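Local coordinates for CheC-like superfamily protein (PDB 3H2D), which probably acts in chemotaxis signalling as a CheX-type phosphatase that removes the phosphoryl group from the response regulator CheY, at residues L58-E63 / A147-C152; T20-E25 / Q72-E77; Q64-Q69 / F140-G145; G45-V50 / F112-P117; I7-Q12 / N103-K108. All blocks are in the same frame, centred on the assembly; numbering follows the deposited sequence. Where two conformers were deposited one is given.

Contact 1 of 5, residues L58-E63 / A147-C152; sequences LSITFE and AFIEVC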
# COMPACT_ATOMS: atom_id res chain seq x y z
N LEU B 58 7.65 -0.24 1.99
CA LEU B 58 8.00 -1.62 1.66
C LEU B 58 6.80 -2.31 1.01
O LEU B 58 5.68 -2.13 1.46
CB LEU B 58 8.31 -2.38 2.94
CG LEU B 58 8.41 -3.90 2.87
CD1 LEU B 58 9.61 -4.31 2.00
CD2 LEU B 58 8.54 -4.44 4.28
N SER B 59 7.06 -3.05 -0.06
CA SER B 59 6.07 -3.96 -0.68
C SER B 59 6.67 -5.35 -0.84
O SER B 59 7.84 -5.50 -1.19
CB SER B 59 5.51 -3.45 -2.03
OG SER B 59 6.50 -3.33 -3.02
N ILE B 60 5.87 -6.37 -0.56
CA ILE B 60 6.25 -7.76 -0.77
C ILE B 60 5.14 -8.34 -1.66
O ILE B 60 4.02 -8.43 -1.24
CB ILE B 60 6.31 -8.55 0.55
CG1 ILE B 60 7.19 -7.87 1.60
CG2 ILE B 60 6.82 -9.99 0.34
CD1 ILE B 60 6.98 -8.50 3.03
N THR B 61 5.51 -8.79 -2.84
CA THR B 61 4.55 -9.20 -3.86
C THR B 61 4.77 -10.67 -4.17
O THR B 61 5.92 -11.08 -4.26
CB THR B 61 4.76 -8.34 -5.12
OG1 THR B 61 4.48 -6.96 -4.79
CG2 THR B 61 3.84 -8.81 -6.30
N PHE B 62 3.68 -11.43 -4.28
CA PHE B 62 3.69 -12.87 -4.54
C PHE B 62 2.78 -13.27 -5.71
O PHE B 62 1.66 -12.75 -5.83
CB PHE B 62 3.18 -13.68 -3.34
CG PHE B 62 3.90 -13.45 -2.04
CD1 PHE B 62 3.47 -12.46 -1.17
CD2 PHE B 62 4.97 -14.26 -1.65
CE1 PHE B 62 4.13 -12.26 0.06
CE2 PHE B 62 5.60 -14.07 -0.42
CZ PHE B 62 5.16 -13.08 0.43
N GLU B 63 3.21 -14.25 -6.52
CA GLU B 63 2.29 -14.93 -7.43
C GLU B 63 1.39 -15.86 -6.65
O GLU B 63 1.76 -16.34 -5.59
CB GLU B 63 3.06 -15.71 -8.52
CG GLU B 63 3.64 -14.75 -9.52
CD GLU B 63 4.56 -15.38 -10.52
OE1 GLU B 63 5.07 -16.49 -10.26
OE2 GLU B 63 4.80 -14.72 -11.56
N ALA B 147 8.39 -14.03 -6.20
CA ALA B 147 8.05 -12.97 -5.29
C ALA B 147 9.04 -11.82 -5.50
O ALA B 147 10.08 -12.01 -6.11
CB ALA B 147 8.03 -13.45 -3.79
N PHE B 148 8.67 -10.64 -5.03
CA PHE B 148 9.52 -9.45 -5.08
C PHE B 148 9.40 -8.67 -3.79
O PHE B 148 8.29 -8.54 -3.25
CB PHE B 148 9.08 -8.49 -6.21
CG PHE B 148 9.04 -9.10 -7.56
CD1 PHE B 148 7.90 -9.66 -8.02
CD2 PHE B 148 10.16 -9.06 -8.38
CE1 PHE B 148 7.85 -10.19 -9.29
CE2 PHE B 148 10.12 -9.58 -9.63
CZ PHE B 148 8.98 -10.16 -10.09
N ILE B 149 10.53 -8.17 -3.30
CA ILE B 149 10.53 -7.15 -2.28
C ILE B 149 10.98 -5.87 -2.93
O ILE B 149 11.91 -5.88 -3.72
CB ILE B 149 11.51 -7.43 -1.10
CG1 ILE B 149 11.03 -8.52 -0.20
CG2 ILE B 149 11.69 -6.16 -0.25
CD1 ILE B 149 12.14 -9.01 0.80
N GLU B 150 10.28 -4.79 -2.65
CA GLU B 150 10.73 -3.46 -2.99
C GLU B 150 10.72 -2.55 -1.76
O GLU B 150 9.73 -2.51 -1.01
CB GLU B 150 9.87 -2.88 -4.12
CG GLU B 150 10.36 -1.52 -4.61
CD GLU B 150 9.68 -0.96 -5.87
OE1 GLU B 150 8.85 -1.66 -6.50
OE2 GLU B 150 9.99 0.22 -6.21
N VAL B 151 11.82 -1.82 -1.55
CA VAL B 151 11.86 -0.79 -0.51
C VAL B 151 12.24 0.57 -1.11
O VAL B 151 12.94 0.65 -2.12
CB VAL B 151 12.81 -1.18 0.67
CG1 VAL B 151 14.26 -0.83 0.35
CG2 VAL B 151 12.39 -0.49 1.94
N CYS B 152 11.76 1.64 -0.50
CA CYS B 152 12.11 3.01 -0.94
C CYS B 152 12.16 3.87 0.29
O CYS B 152 11.30 3.75 1.13
CB CYS B 152 11.06 3.54 -1.88
SG CYS B 152 11.53 5.08 -2.69
O HOH W 1 6.77 -5.63 -4.21

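Contact 2 of 5, residues T20-E25 / Q72-E77; sequences TMASLE and QNMLGE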
# COMPACT_ATOMS: atom_id res chain seq x y z
N THR B 20 12.41 -20.95 6.80
CA THR B 20 12.23 -21.77 8.00
C THR B 20 10.76 -21.98 8.36
O THR B 20 10.31 -23.11 8.38
CB THR B 20 13.02 -21.26 9.25
OG1 THR B 20 12.25 -20.29 9.96
CG2 THR B 20 14.37 -20.69 8.84
N MSE B 21 10.00 -20.91 8.64
CA MSE B 21 8.60 -21.08 9.08
C MSE B 21 7.69 -21.72 8.00
O MSE B 21 6.69 -22.38 8.33
CB MSE B 21 8.00 -19.76 9.59
CG MSE B 21 8.19 -19.41 11.10
SE MSE B 21 7.97 -17.48 11.36
CE MSE B 21 9.44 -17.15 12.63
N ALA B 22 8.01 -21.51 6.72
CA ALA B 22 7.23 -22.08 5.63
C ALA B 22 7.95 -23.23 4.91
O ALA B 22 7.43 -23.74 3.91
CB ALA B 22 6.79 -20.98 4.61
N SER B 23 9.13 -23.61 5.41
CA SER B 23 9.98 -24.63 4.80
C SER B 23 10.02 -24.57 3.26
O SER B 23 9.98 -25.60 2.60
CB SER B 23 9.52 -26.03 5.23
OG SER B 23 9.43 -26.13 6.64
N LEU B 24 10.10 -23.36 2.71
CA LEU B 24 10.05 -23.19 1.26
C LEU B 24 11.27 -22.35 0.84
O LEU B 24 11.37 -21.20 1.23
CB LEU B 24 8.73 -22.47 0.90
CG LEU B 24 8.29 -22.46 -0.57
CD1 LEU B 24 6.80 -22.23 -0.69
CD2 LEU B 24 9.07 -21.39 -1.35
N GLU B 25 12.16 -22.95 0.06
CA GLU B 25 13.39 -22.29 -0.39
C GLU B 25 13.09 -21.26 -1.50
O GLU B 25 12.72 -21.65 -2.60
CB GLU B 25 14.40 -23.33 -0.89
CG GLU B 25 15.80 -22.79 -1.27
CD GLU B 25 16.54 -23.71 -2.25
OE1 GLU B 25 17.62 -24.23 -1.88
OE2 GLU B 25 16.05 -23.92 -3.40
N GLN B 72 -0.11 -23.25 2.59
CA GLN B 72 -0.16 -24.67 2.86
C GLN B 72 0.89 -25.04 3.93
O GLN B 72 0.59 -25.78 4.85
CB GLN B 72 0.07 -25.50 1.61
CG GLN B 72 -0.00 -27.04 1.86
CD GLN B 72 -1.40 -27.50 2.27
OE1 GLN B 72 -2.41 -27.04 1.71
NE2 GLN B 72 -1.47 -28.33 3.29
N ASN B 73 2.12 -24.58 3.72
CA ASN B 73 3.24 -25.00 4.56
C ASN B 73 3.18 -24.40 5.97
O ASN B 73 3.53 -25.06 6.95
CB ASN B 73 4.55 -24.60 3.91
CG ASN B 73 4.88 -25.42 2.68
OD1 ASN B 73 4.09 -26.26 2.23
ND2 ASN B 73 6.04 -25.17 2.13
N MSE B 74 2.73 -23.16 6.05
CA MSE B 74 2.65 -22.43 7.32
C MSE B 74 1.44 -22.82 8.16
O MSE B 74 1.56 -22.99 9.38
CB MSE B 74 2.69 -20.93 7.08
CG MSE B 74 3.98 -20.45 6.53
SE MSE B 74 4.12 -18.55 6.53
CE MSE B 74 4.25 -18.21 8.44
N LEU B 75 0.29 -22.99 7.51
CA LEU B 75 -0.99 -23.23 8.23
C LEU B 75 -1.67 -24.58 7.94
O LEU B 75 -2.63 -24.93 8.60
CB LEU B 75 -1.97 -22.08 7.92
CG LEU B 75 -1.47 -20.66 8.21
CD1 LEU B 75 -2.47 -19.63 7.67
CD2 LEU B 75 -1.17 -20.47 9.74
N GLY B 76 -1.18 -25.34 6.98
CA GLY B 76 -1.69 -26.65 6.76
C GLY B 76 -2.95 -26.66 5.93
O GLY B 76 -3.66 -27.65 5.90
N GLU B 77 -3.23 -25.56 5.27
CA GLU B 77 -4.35 -25.53 4.35
C GLU B 77 -4.19 -24.45 3.34
O GLU B 77 -3.28 -23.65 3.42
CB GLU B 77 -5.63 -25.33 5.10
CG GLU B 77 -5.61 -24.24 6.15
CD GLU B 77 -6.85 -24.36 6.98
OE1 GLU B 77 -7.91 -24.51 6.36
OE2 GLU B 77 -6.79 -24.34 8.22

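Contact 3 of 5, residues Q64-Q69 / F140-G145; sequences QKLVLQ and FTSSYG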
# COMPACT_ATOMS: atom_id res chain seq x y z
N GLN B 64 0.20 -16.10 -7.18
CA GLN B 64 -0.81 -16.88 -6.48
C GLN B 64 -0.34 -18.26 -6.07
O GLN B 64 -0.60 -18.69 -4.94
CB GLN B 64 -2.08 -16.99 -7.31
CG GLN B 64 -3.13 -17.87 -6.65
CD GLN B 64 -4.50 -17.75 -7.26
OE1 GLN B 64 -5.01 -16.68 -7.48
NE2 GLN B 64 -5.12 -18.91 -7.53
N LYS B 65 0.27 -19.02 -7.00
CA LYS B 65 0.64 -20.42 -6.64
C LYS B 65 1.68 -20.45 -5.48
O LYS B 65 1.64 -21.32 -4.59
CB LYS B 65 1.16 -21.16 -7.88
CG LYS B 65 1.40 -22.64 -7.66
CD LYS B 65 2.18 -23.21 -8.83
CE LYS B 65 2.48 -24.68 -8.68
NZ LYS B 65 1.25 -25.52 -8.91
N LEU B 66 2.57 -19.47 -5.49
CA LEU B 66 3.57 -19.34 -4.44
C LEU B 66 2.94 -19.01 -3.09
O LEU B 66 3.26 -19.70 -2.11
CB LEU B 66 4.64 -18.33 -4.81
CG LEU B 66 5.70 -17.96 -3.75
CD1 LEU B 66 6.43 -19.17 -3.16
CD2 LEU B 66 6.70 -16.90 -4.27
N VAL B 67 2.08 -18.00 -3.03
CA VAL B 67 1.50 -17.62 -1.74
C VAL B 67 0.61 -18.76 -1.19
O VAL B 67 0.54 -18.97 0.02
CB VAL B 67 0.69 -16.31 -1.82
CG1 VAL B 67 -0.65 -16.53 -2.41
CG2 VAL B 67 0.60 -15.57 -0.42
N LEU B 68 -0.11 -19.45 -2.07
CA LEU B 68 -0.89 -20.61 -1.65
C LEU B 68 -0.04 -21.77 -1.13
O LEU B 68 -0.46 -22.49 -0.20
CB LEU B 68 -1.84 -21.06 -2.74
CG LEU B 68 -2.97 -20.09 -3.12
CD1 LEU B 68 -3.76 -20.68 -4.28
CD2 LEU B 68 -3.89 -19.82 -1.90
N GLN B 69 1.13 -21.99 -1.70
CA GLN B 69 2.03 -22.99 -1.16
C GLN B 69 2.61 -22.57 0.19
O GLN B 69 2.83 -23.42 1.06
CB GLN B 69 3.19 -23.30 -2.10
CG GLN B 69 4.00 -24.56 -1.71
CD GLN B 69 3.19 -25.83 -1.67
OE1 GLN B 69 2.54 -26.17 -2.66
NE2 GLN B 69 3.22 -26.54 -0.54
N PHE B 140 12.68 -12.99 -6.04
CA PHE B 140 12.90 -14.32 -5.44
C PHE B 140 12.21 -15.39 -6.29
O PHE B 140 11.03 -15.22 -6.67
CB PHE B 140 12.29 -14.39 -4.03
CG PHE B 140 12.87 -13.44 -3.07
CD1 PHE B 140 12.47 -12.13 -3.07
CD2 PHE B 140 13.81 -13.86 -2.15
CE1 PHE B 140 12.99 -11.23 -2.15
CE2 PHE B 140 14.33 -12.96 -1.24
CZ PHE B 140 13.95 -11.66 -1.25
N THR B 141 12.90 -16.48 -6.62
CA THR B 141 12.32 -17.55 -7.47
C THR B 141 12.14 -18.88 -6.74
O THR B 141 12.98 -19.28 -5.94
CB THR B 141 13.16 -17.79 -8.78
OG1 THR B 141 12.33 -18.38 -9.80
CG2 THR B 141 14.34 -18.73 -8.53
N SER B 142 11.04 -19.55 -7.04
CA SER B 142 10.85 -20.94 -6.69
C SER B 142 10.12 -21.64 -7.85
O SER B 142 9.64 -20.97 -8.77
CB SER B 142 10.04 -21.06 -5.39
OG SER B 142 8.70 -20.65 -5.56
N SER B 143 10.01 -22.95 -7.80
CA SER B 143 9.20 -23.68 -8.79
C SER B 143 7.72 -23.29 -8.71
O SER B 143 6.96 -23.41 -9.70
CB SER B 143 9.37 -25.20 -8.61
OG SER B 143 9.02 -25.54 -7.29
N TYR B 144 7.30 -22.77 -7.55
CA TYR B 144 5.92 -22.34 -7.34
C TYR B 144 5.66 -20.97 -7.92
O TYR B 144 4.50 -20.54 -8.01
CB TYR B 144 5.61 -22.28 -5.87
CG TYR B 144 5.88 -23.59 -5.22
CD1 TYR B 144 4.97 -24.63 -5.35
CD2 TYR B 144 7.06 -23.81 -4.54
CE1 TYR B 144 5.23 -25.86 -4.78
CE2 TYR B 144 7.32 -25.02 -3.95
CZ TYR B 144 6.40 -26.04 -4.08
OH TYR B 144 6.65 -27.23 -3.49
N GLY B 145 6.74 -20.28 -8.28
CA GLY B 145 6.64 -18.96 -8.85
C GLY B 145 7.49 -17.92 -8.12
O GLY B 145 8.37 -18.26 -7.31

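Contact 4 of 5, residues G45-V50 / F112-P117; sequences GLIGMV and FEMATP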
# COMPACT_ATOMS: atom_id res chain seq x y z
N GLY B 45 1.73 -7.45 0.13
CA GLY B 45 1.69 -6.77 1.43
C GLY B 45 2.49 -5.47 1.33
O GLY B 45 3.64 -5.49 0.91
N LEU B 46 1.86 -4.36 1.71
CA LEU B 46 2.43 -3.02 1.65
C LEU B 46 2.38 -2.37 3.04
O LEU B 46 1.40 -2.52 3.77
CB LEU B 46 1.64 -2.13 0.69
CG LEU B 46 1.88 -2.29 -0.81
CD1 LEU B 46 1.46 -3.65 -1.25
CD2 LEU B 46 1.06 -1.18 -1.55
N ILE B 47 3.43 -1.64 3.40
CA ILE B 47 3.51 -0.98 4.69
C ILE B 47 4.41 0.23 4.61
O ILE B 47 5.43 0.23 3.93
CB ILE B 47 3.98 -1.97 5.80
CG1 ILE B 47 3.69 -1.45 7.22
CG2 ILE B 47 5.48 -2.45 5.57
CD1 ILE B 47 3.63 -2.56 8.28
N GLY B 48 4.01 1.26 5.32
CA GLY B 48 4.84 2.46 5.48
C GLY B 48 5.72 2.40 6.70
O GLY B 48 5.41 1.69 7.67
N MSE B 49 6.81 3.18 6.66
CA MSE B 49 7.78 3.31 7.74
C MSE B 49 8.11 4.76 7.96
O MSE B 49 8.25 5.51 7.01
CB MSE B 49 9.06 2.56 7.39
CG MSE B 49 8.86 1.06 7.35
SE MSE B 49 10.39 0.16 6.54
CE MSE B 49 10.03 0.64 4.67
N VAL B 50 8.20 5.16 9.22
CA VAL B 50 8.49 6.55 9.55
C VAL B 50 9.53 6.54 10.67
O VAL B 50 9.34 5.86 11.70
CB VAL B 50 7.24 7.31 9.98
CG1 VAL B 50 7.57 8.70 10.38
CG2 VAL B 50 6.20 7.37 8.84
N PHE B 112 13.27 3.39 12.80
CA PHE B 112 11.95 3.67 12.20
C PHE B 112 10.90 2.89 12.93
O PHE B 112 11.19 1.90 13.64
CB PHE B 112 11.88 3.38 10.69
CG PHE B 112 11.95 1.93 10.34
CD1 PHE B 112 10.80 1.16 10.26
CD2 PHE B 112 13.17 1.35 10.04
CE1 PHE B 112 10.89 -0.21 9.92
CE2 PHE B 112 13.27 0.04 9.71
CZ PHE B 112 12.15 -0.76 9.64
N GLU B 113 9.66 3.37 12.77
CA GLU B 113 8.45 2.71 13.25
C GLU B 113 7.65 2.34 12.00
O GLU B 113 7.60 3.10 11.03
CB GLU B 113 7.61 3.67 14.11
CG GLU B 113 8.21 4.12 15.42
CD GLU B 113 8.61 2.96 16.29
OE1 GLU B 113 7.92 1.93 16.25
OE2 GLU B 113 9.64 3.09 17.00
N MSE B 114 7.04 1.16 12.03
CA MSE B 114 6.14 0.72 10.97
C MSE B 114 4.72 1.20 11.23
O MSE B 114 4.30 1.36 12.38
CB MSE B 114 6.14 -0.81 10.87
CG MSE B 114 5.41 -1.57 11.94
SE MSE B 114 5.68 -3.53 11.61
CE MSE B 114 7.44 -3.48 12.26
N ALA B 115 3.98 1.38 10.14
CA ALA B 115 2.56 1.65 10.20
C ALA B 115 1.92 0.26 10.19
O ALA B 115 2.45 -0.64 10.83
CB ALA B 115 2.14 2.49 9.00
N THR B 116 0.80 0.08 9.51
CA THR B 116 0.07 -1.16 9.55
C THR B 116 -0.09 -1.73 8.10
O THR B 116 -0.16 -0.98 7.15
CB THR B 116 -1.27 -0.99 10.20
OG1 THR B 116 -2.00 0.03 9.51
CG2 THR B 116 -1.13 -0.62 11.66
N PRO B 117 -0.17 -3.06 7.97
CA PRO B 117 -0.16 -3.61 6.63
C PRO B 117 -1.43 -3.35 5.85
O PRO B 117 -2.51 -3.28 6.40
CB PRO B 117 -0.06 -5.12 6.86
CG PRO B 117 0.45 -5.27 8.23
CD PRO B 117 -0.20 -4.14 8.97
O HOH W 2 1.11 1.20 5.98

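Contact 5 of 5, residues I7-Q12 / N103-K108; sequences INPFLQ and NLLGQK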
# COMPACT_ATOMS: atom_id res chain seq x y z
N ILE B 7 18.34 -3.08 1.61
CA ILE B 7 17.33 -4.10 1.43
C ILE B 7 17.67 -5.38 2.20
O ILE B 7 16.79 -6.18 2.45
CB ILE B 7 17.05 -4.37 -0.09
CG1 ILE B 7 15.67 -5.03 -0.28
CG2 ILE B 7 18.18 -5.17 -0.74
CD1 ILE B 7 15.11 -4.90 -1.65
N ASN B 8 18.95 -5.57 2.55
CA ASN B 8 19.41 -6.82 3.14
C ASN B 8 18.64 -7.27 4.41
O ASN B 8 18.27 -8.42 4.50
CB ASN B 8 20.93 -6.81 3.38
CG ASN B 8 21.72 -6.80 2.07
OD1 ASN B 8 21.14 -7.04 1.03
ND2 ASN B 8 23.01 -6.53 2.14
N PRO B 9 18.39 -6.37 5.37
CA PRO B 9 17.56 -6.74 6.56
C PRO B 9 16.16 -7.27 6.23
O PRO B 9 15.62 -8.16 6.93
CB PRO B 9 17.48 -5.43 7.34
CG PRO B 9 18.58 -4.62 6.85
CD PRO B 9 18.90 -5.00 5.48
N PHE B 10 15.57 -6.71 5.16
CA PHE B 10 14.28 -7.14 4.70
C PHE B 10 14.38 -8.50 4.00
O PHE B 10 13.57 -9.42 4.27
CB PHE B 10 13.68 -6.08 3.75
CG PHE B 10 13.49 -4.74 4.39
CD1 PHE B 10 12.33 -4.46 5.09
CD2 PHE B 10 14.49 -3.76 4.34
CE1 PHE B 10 12.14 -3.19 5.71
CE2 PHE B 10 14.33 -2.52 4.96
CZ PHE B 10 13.13 -2.24 5.65
N LEU B 11 15.37 -8.64 3.14
CA LEU B 11 15.73 -9.93 2.50
C LEU B 11 15.90 -11.04 3.55
O LEU B 11 15.32 -12.12 3.43
CB LEU B 11 17.03 -9.74 1.73
CG LEU B 11 17.85 -10.92 1.19
CD1 LEU B 11 16.97 -11.88 0.47
CD2 LEU B 11 18.94 -10.38 0.25
N GLN B 12 16.73 -10.78 4.55
CA GLN B 12 17.05 -11.79 5.55
C GLN B 12 15.80 -12.19 6.33
O GLN B 12 15.55 -13.36 6.59
CB GLN B 12 18.14 -11.26 6.47
CG GLN B 12 19.49 -11.05 5.74
CD GLN B 12 20.50 -10.12 6.48
OE1 GLN B 12 20.31 -9.73 7.66
NE2 GLN B 12 21.59 -9.75 5.76
N ASN B 103 14.26 -4.45 13.76
CA ASN B 103 15.21 -4.92 14.75
C ASN B 103 16.67 -4.87 14.27
O ASN B 103 17.53 -4.33 14.95
CB ASN B 103 14.88 -6.34 15.17
CG ASN B 103 15.74 -6.80 16.32
OD1 ASN B 103 15.90 -6.11 17.33
ND2 ASN B 103 16.30 -7.96 16.17
N LEU B 104 16.91 -5.49 13.12
CA LEU B 104 18.25 -5.52 12.53
C LEU B 104 18.83 -4.11 12.23
O LEU B 104 19.97 -3.82 12.57
CB LEU B 104 18.20 -6.37 11.25
CG LEU B 104 17.97 -7.87 11.46
CD1 LEU B 104 17.72 -8.58 10.10
CD2 LEU B 104 19.14 -8.51 12.25
N LEU B 105 18.04 -3.26 11.57
CA LEU B 105 18.39 -1.85 11.33
C LEU B 105 18.57 -1.00 12.60
O LEU B 105 19.48 -0.19 12.70
CB LEU B 105 17.36 -1.20 10.35
CG LEU B 105 17.54 -1.67 8.90
CD1 LEU B 105 16.26 -1.38 8.09
CD2 LEU B 105 18.82 -1.06 8.25
N GLY B 106 17.73 -1.23 13.61
CA GLY B 106 17.89 -0.55 14.91
C GLY B 106 19.21 -0.86 15.57
O GLY B 106 19.85 0.06 16.15
N GLN B 107 19.67 -2.11 15.48
CA GLN B 107 21.00 -2.48 15.99
C GLN B 107 22.12 -1.72 15.31
O GLN B 107 23.21 -1.55 15.87
CB GLN B 107 21.26 -3.99 15.81
CG GLN B 107 20.38 -4.86 16.63
CD GLN B 107 20.42 -6.37 16.24
OE1 GLN B 107 20.98 -6.78 15.20
NE2 GLN B 107 19.79 -7.20 17.09
N LYS B 108 21.88 -1.28 14.09
CA LYS B 108 22.83 -0.47 13.33
C LYS B 108 22.56 1.04 13.36
O LYS B 108 23.11 1.77 12.54
CB LYS B 108 22.85 -0.94 11.89
CG LYS B 108 23.49 -2.29 11.72
CD LYS B 108 23.40 -2.74 10.27
CE LYS B 108 24.10 -4.05 10.01
NZ LYS B 108 24.62 -4.10 8.61

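Contact 1 of 5, residues L58-E63 / A147-C152
With chi1 at 167°, L58 swings CG to the far side of its own backbone N, and this turn brings its CD1 branch within 3.6 Å of I149 CG2, the branch of I149 that likewise stands opposite its backbone N; the two side chains meet at a slant. The pair belongs to the middle of an antiparallel sheet of six strands, where strands 54-62 and 145-153 run side by side, their axes 4.7 Å apart and 171° between their directions. S59 and E150 form one hydrogen-bonded pair, S59 N to E150 O at 2.9 Å and nearly straight (167° at the hydrogen), and T61 with F148 forms the next. On the face of L58 and I60, F62 CD2 packs 3.8 Å from A147 CB, which extends the apolar layer along both strands. The opposite face is more polar: S59 OG hydrogen bonds to H129, T61 OG1 to S44, and the carboxylate of E150 forms a salt bridge with K34. M118 of the second subunit packs against S59, so this face also borders the dimer contact. Between the two hydroxyls sits a single bridging water, 2.6 Å from S59 OG and 2.7 Å from T61 OG1.

Contact 2 of 5, residues T20-E25 / Q72-E77
N73 points its CB at A22, and every step out along the side chain stays close to the same carbonyl. CB lies 3.0 Å from A22 O, CG 3.3 Å from it, and ND2 completes the approach with a hydrogen bond of 2.7 Å to A22 O. That bond bends somewhat at the hydrogen (151°), but the donor sits nearly along the C=O axis (168°) and the oxygen lies close to the amide plane, so the flat group is well aimed. The other branch of the amide, OD1, takes a hydrogen bond from Q69 NE2 one turn back, which fixes the amide's flip. ND2 also rests 4.0 Å from L24 CB, where the two side chains cross at about a right angle. Beside this polar link, the selenomethionine M74 presses CG to 3.4 Å from A22 CB, tighter than ordinary van der Waals contact, and bends at its selenium to bring CE 4.2 Å from M21 CB. The arrangement is a meeting of two helix C-termini: a side-chain amide from the last turn of helix 64-75 bonds a backbone carbonyl at the end of helix 8-21, and the chain leaves each helix through a residue of positive phi, S23 and G76.

Contact 3 of 5, residues Q64-Q69 / F140-G145
Q69 and Y144 carry the contact, and the glutamine's bend decides its form. Its CG extends away from the backbone N, then the chain turns sharply (chi2 60°) and lies over one face of the Y144 ring. CG stands 3.6 Å from the centroid of that ring and 15° off its normal, a CH-pi contact over the face, while S143 OG occupies the opposite face. Beyond CG the amide is tipped, 37° between its plane and the ring, and OE1 comes 3.4 Å from Y144 CE1; NE2 is held by N73 OD1. Y144 sits in the tight hairpin joining strands 135-142 and 145-153: a type I turn from S142 to G145, closed by backbone hydrogen bonds in both directions between these two residues. G145 adopts a conformation in which a CB would be jammed against the carbonyl of Y144. K65, one turn earlier in the helix than Q69, runs past Y144 O with CB at 3.4 Å and CD at 3.6 Å. Its chain is extended through chi3, which brings CE to 4.2 Å from Y144 CD1 before chi4 turns NZ aside, and the two side chains cross at about a right angle. L66 points CD2 to 3.7 Å from G145 O, and its CB lies 4.2 Å from Y144 CB.

Contact 4 of 5, residues G45-V50 / F112-P117
The selenium of M49 lies over one face of the F112 ring, SE 3.8 Å from the ring centroid and 28° off its normal, a Met-aromatic contact made with selenomethionine. The site is at the border of the antiparallel sheet, where 113-122, one of the two outermost strands within the chain, joins strand 43-51. F112 reaches its place with chi1 at 69°, CG between its backbone N and carbonyl carbon, and this slants the ring across M49 with its CD1 3.5 Å from M49 CG. Were F112 replaced by a serine, the loss of the ring would probably strip the selenium of M49 of one of its aromatic neighbours and open a gap beside L105. At the other end, I47 extends CD1 to 3.4 Å from A115 O and 4.0 Å from the selenium of M114. Backbone bonds join the strands: V50 N to E113 O at 2.8 Å is nearly linear, whereas E113 N meets V50 O at 2.7 Å from 37° above the carbonyl plane. The second subunit packs on V50 and A115. Past A115 N, which bonds to G48 O, a water takes over the pairing, accepting from G48 N at 3.0 Å and donating to T116 O at 2.8 Å.

Contact 5 of 5, residues I7-Q12 / N103-K108
P9 O receives a hydrogen bond from S13 OG one turn further along helix 8-21, and L104 CD1 from the facing helix lies 3.8 Å from the same oxygen. The proline is the centre of the contact. Its ring points at helix 84-107 and meets two consecutive leucines: P9 CB is 4.1 Å from L104 CB, and P9 CG is 3.7 Å from L105 CG, with L105 CD2 almost as near. The side chains of L105 and P9 cross at about a right angle. In L105, chi1 of -74° sets CG beside P9, and chi2 of 161° then sends CD2 to the proline and CD1 to F10 CE2, 3.8 Å away. F10 likewise meets L105 at roughly a right angle. At the solvent side Q12, extended beyond CG, brings OE1 to 3.7 Å from L104 CD1. Shortening L105 to an alanine is likely to leave P9 CG and F10 CE2 without the branches that cover them. L105 also reaches F6, Y110 and F112, and P9 and F10 both rest on A101, which places the leucine between helix 8-21 and the loops on which F6, Y110 and F112 lie. The axes of the short segments 8-12 and 103-107 pass 9.8 Å apart with 143° between directions, roughly antiparallel but inclined. No hydrogen bond crosses between 7-12 and 103-108; the evidence is of apolar burial, 215 Å² in all, so the two helices are held together by hydrophobic fit, while P9 O, already bonded to S13 OG, and Q12 OE1 lie beside L104 CD1.

In the fold
From the N terminus, helix 8-21 supplies the first half of contact 5 and, at its end, of contact 2. Strands 43-51 and 54-62 then open contacts 4 and 1, and helix 64-75 opens contact 3 before closing contact 2. Helix 84-107 closes contact 5, so contact 2 falls wholly within its span; contact 4 closes next, on strand 113-122. The 140-145 hairpin closes contact 3 and, last, strand 145-153 closes contact 1, which encloses contact 3. All other pairs cross. Contacts 1 and 4 tie the sheet, contact 3 joins hairpin to helix, and contacts 2 and 5 join helices; F10 touches both L58 and the selenium of M49.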